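Local structure of glutaredoxin, CPYC type (Chlamydomonas reinhardtii, 7NCV) at residues A[17-25]-A[41-51]. The protein probably reduces glutathione-containing disulfides as a CPYC-type glutaredoxin, an electron carrier of the thioredoxin superfamily that can also bind an iron-sulfur cluster. Sequence-based numbering, arbitrary orientation.
With NA (sodium ion), chain D.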
# COMPACT_ATOMS: atom_id res chain seq x y z
N ASN A 17 10.75 -0.67 1.39
CA ASN A 17 10.25 0.44 0.57
C ASN A 17 9.70 1.49 1.50
O ASN A 17 8.96 1.16 2.45
CB ASN A 17 9.13 0.02 -0.38
CG ASN A 17 9.68 -0.75 -1.53
OD1 ASN A 17 10.20 -0.12 -2.49
ND2 ASN A 17 9.79 -2.09 -1.40
N LYS A 18 10.05 2.75 1.26
CA LYS A 18 9.46 3.79 2.12
C LYS A 18 7.95 3.86 1.98
O LYS A 18 7.26 4.09 2.98
CB LYS A 18 10.08 5.15 1.81
CG LYS A 18 11.61 5.20 2.12
CD LYS A 18 12.14 6.58 1.85
CE LYS A 18 13.66 6.58 2.00
NZ LYS A 18 14.06 6.52 3.42
N VAL A 19 7.43 3.67 0.78
CA VAL A 19 5.98 3.73 0.52
C VAL A 19 5.67 2.63 -0.48
O VAL A 19 6.37 2.54 -1.52
CB VAL A 19 5.59 5.08 -0.10
CG1 VAL A 19 4.09 5.12 -0.44
CG2 VAL A 19 5.99 6.24 0.81
N ILE A 20 4.71 1.77 -0.17
CA ILE A 20 4.34 0.71 -1.11
C ILE A 20 2.82 0.53 -1.01
O ILE A 20 2.23 0.57 0.08
CB ILE A 20 5.12 -0.61 -0.86
CG1 ILE A 20 4.68 -1.69 -1.85
CG2 ILE A 20 4.93 -1.10 0.59
CD1 ILE A 20 5.67 -2.92 -1.86
N VAL A 21 2.18 0.33 -2.15
CA VAL A 21 0.73 0.17 -2.25
C VAL A 21 0.50 -1.15 -2.97
O VAL A 21 0.99 -1.32 -4.10
CB VAL A 21 0.10 1.28 -3.08
CG1 VAL A 21 -1.44 1.09 -3.12
CG2 VAL A 21 0.48 2.65 -2.52
N TYR A 22 -0.27 -2.06 -2.36
CA TYR A 22 -0.78 -3.23 -3.04
C TYR A 22 -2.12 -2.86 -3.64
O TYR A 22 -2.97 -2.26 -2.95
CB TYR A 22 -0.92 -4.39 -2.05
CG TYR A 22 0.46 -4.94 -1.76
CD1 TYR A 22 1.01 -5.92 -2.58
CD2 TYR A 22 1.27 -4.35 -0.78
CE1 TYR A 22 2.33 -6.37 -2.43
CE2 TYR A 22 2.59 -4.81 -0.57
CZ TYR A 22 3.10 -5.82 -1.40
OH TYR A 22 4.41 -6.27 -1.21
N SER A 23 -2.29 -3.15 -4.93
CA SER A 23 -3.36 -2.54 -5.72
C SER A 23 -3.86 -3.53 -6.76
O SER A 23 -3.30 -4.63 -6.93
CB SER A 23 -2.73 -1.28 -6.35
OG SER A 23 -3.56 -0.63 -7.32
N LYS A 24 -4.95 -3.16 -7.44
CA LYS A 24 -5.29 -3.75 -8.73
C LYS A 24 -5.58 -2.60 -9.69
O LYS A 24 -5.96 -1.49 -9.26
CB LYS A 24 -6.50 -4.66 -8.68
CG LYS A 24 -6.24 -5.90 -7.84
CD LYS A 24 -7.49 -6.79 -7.70
CE LYS A 24 -7.18 -7.94 -6.68
NZ LYS A 24 -8.51 -8.67 -6.50
N THR A 25 -5.35 -2.84 -10.99
CA THR A 25 -5.51 -1.78 -12.00
C THR A 25 -6.93 -1.20 -11.99
O THR A 25 -7.10 0.02 -11.99
CB THR A 25 -5.16 -2.33 -13.39
OG1 THR A 25 -3.76 -2.71 -13.33
CG2 THR A 25 -5.37 -1.29 -14.51
N ILE A 41 4.24 12.79 -3.73
CA ILE A 41 5.40 12.03 -4.19
C ILE A 41 5.05 11.29 -5.47
O ILE A 41 5.42 10.11 -5.67
CB ILE A 41 5.88 11.05 -3.11
CG1 ILE A 41 4.73 10.15 -2.61
CG2 ILE A 41 6.55 11.80 -1.94
CD1 ILE A 41 5.27 8.94 -1.78
N ALA A 42 4.37 11.98 -6.38
CA ALA A 42 4.04 11.35 -7.65
C ALA A 42 5.29 10.78 -8.31
O ALA A 42 6.32 11.46 -8.38
CB ALA A 42 3.41 12.39 -8.60
N GLY A 43 5.12 9.59 -8.84
CA GLY A 43 6.23 8.91 -9.56
C GLY A 43 7.33 8.35 -8.70
O GLY A 43 8.34 7.94 -9.29
N LYS A 44 7.23 8.31 -7.37
CA LYS A 44 8.40 7.97 -6.56
C LYS A 44 8.26 6.69 -5.76
O LYS A 44 9.22 6.33 -5.08
CB LYS A 44 8.73 9.14 -5.62
CG LYS A 44 9.13 10.44 -6.33
CD LYS A 44 9.47 11.59 -5.36
CE LYS A 44 9.93 12.83 -6.07
NZ LYS A 44 10.25 13.88 -5.06
N TYR A 45 7.10 6.02 -5.78
CA TYR A 45 6.80 4.96 -4.83
C TYR A 45 6.36 3.73 -5.58
O TYR A 45 5.82 3.81 -6.69
CB TYR A 45 5.73 5.35 -3.79
CG TYR A 45 4.37 5.75 -4.38
CD1 TYR A 45 4.12 7.07 -4.81
CD2 TYR A 45 3.34 4.79 -4.58
CE1 TYR A 45 2.90 7.46 -5.39
CE2 TYR A 45 2.15 5.15 -5.15
CZ TYR A 45 1.92 6.48 -5.54
OH TYR A 45 0.75 6.83 -6.11
N THR A 46 6.41 2.62 -4.86
CA THR A 46 6.11 1.32 -5.44
C THR A 46 4.62 1.01 -5.39
O THR A 46 3.99 1.13 -4.34
CB THR A 46 6.85 0.22 -4.67
OG1 THR A 46 8.23 0.38 -4.96
CG2 THR A 46 6.45 -1.14 -5.16
N VAL A 47 4.07 0.59 -6.53
CA VAL A 47 2.76 -0.05 -6.61
C VAL A 47 2.93 -1.47 -7.11
O VAL A 47 3.62 -1.69 -8.10
CB VAL A 47 1.82 0.72 -7.56
CG1 VAL A 47 0.46 0.02 -7.64
CG2 VAL A 47 1.65 2.15 -7.08
N VAL A 48 2.32 -2.43 -6.41
CA VAL A 48 2.31 -3.84 -6.82
C VAL A 48 0.88 -4.11 -7.27
O VAL A 48 -0.04 -4.21 -6.44
CB VAL A 48 2.71 -4.78 -5.68
CG1 VAL A 48 2.72 -6.23 -6.21
CG2 VAL A 48 4.07 -4.39 -5.11
N GLU A 49 0.66 -4.26 -8.57
CA GLU A 49 -0.67 -4.60 -9.07
C GLU A 49 -0.86 -6.10 -9.03
O GLU A 49 0.02 -6.86 -9.48
CB GLU A 49 -0.86 -4.09 -10.50
CG GLU A 49 -0.67 -2.56 -10.67
CD GLU A 49 -1.74 -1.68 -10.06
OE1 GLU A 49 -2.64 -2.19 -9.34
OE2 GLU A 49 -1.61 -0.45 -10.28
N LEU A 50 -2.01 -6.55 -8.54
CA LEU A 50 -2.20 -7.96 -8.25
C LEU A 50 -3.07 -8.73 -9.26
O LEU A 50 -3.07 -9.97 -9.21
CB LEU A 50 -2.80 -8.14 -6.84
CG LEU A 50 -1.92 -7.66 -5.69
CD1 LEU A 50 -2.68 -7.89 -4.35
CD2 LEU A 50 -0.63 -8.46 -5.67
N GLU A 51 -3.82 -8.04 -10.15
CA GLU A 51 -4.82 -8.77 -10.93
C GLU A 51 -4.22 -9.79 -11.90
O GLU A 51 -4.91 -10.75 -12.24
CB GLU A 51 -5.76 -7.78 -11.66
CG GLU A 51 -5.09 -7.12 -12.84
CD GLU A 51 -4.28 -5.88 -12.48
OE1 GLU A 51 -4.14 -5.47 -11.29
OE2 GLU A 51 -3.75 -5.27 -13.44
NA NA D . -0.82 -7.84 -12.01
O HOH W 1 9.30 2.34 -3.53
O HOH W 2 -2.02 -0.49 -13.38
O HOH W 3 -1.09 -5.94 -13.97
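The N-terminal beta-alpha-beta unit of the thioredoxin fold joins strand 19-23 to the outermost strand 46-49, parallel, with helix 28-41 as the crossover. The backbone bonds alternate down the pair: Val-21 N gives to Thr-46 O, Val-48 N to Val-21 O at 2.9 Å, and Ser-23 N to Val-48 O, before Leu-50 N closes on Ser-23 O. On the face toward helices 3-16 and 58-67, Val-48 lies alongside the Tyr-22 ring, Val-48 CB 3.6 Å from Tyr-22 CE1, while Leu-50 CD2 comes to the ring's edge. On the other face, over helix 28-41, Tyr-45 CE2 sits 4.0 Å from Val-21 CG2, and the ring's hydroxyl bonds to Asn-38. A chi1 of 172° swings Ser-23 OG away from its own N and toward Glu-49, where it donates to OE1 at 2.7 Å, on the syn side but somewhat out of the carboxylate plane; Lys-34 pairs with OE2, and Ser-23 also touches Cys-30 of the CxxC pair that probably forms the redox centre. Just beyond the strands, Glu-51 folds back at chi2 (-85°) and holds Thr-25 twice. Its OE1 takes Thr-25 N from above the carboxylate plane at 2.9 Å, whereas OE2 receives Thr-25 OG1 at 2.6 Å on the syn side, again somewhat out of plane. Swapping Glu-51 for an alanine would remove both acceptors and is likely to let the loop at Thr-25, just ahead of the CxxC, shift more freely. Close by, Glu-49 O binds a sodium ion at 2.8 Å.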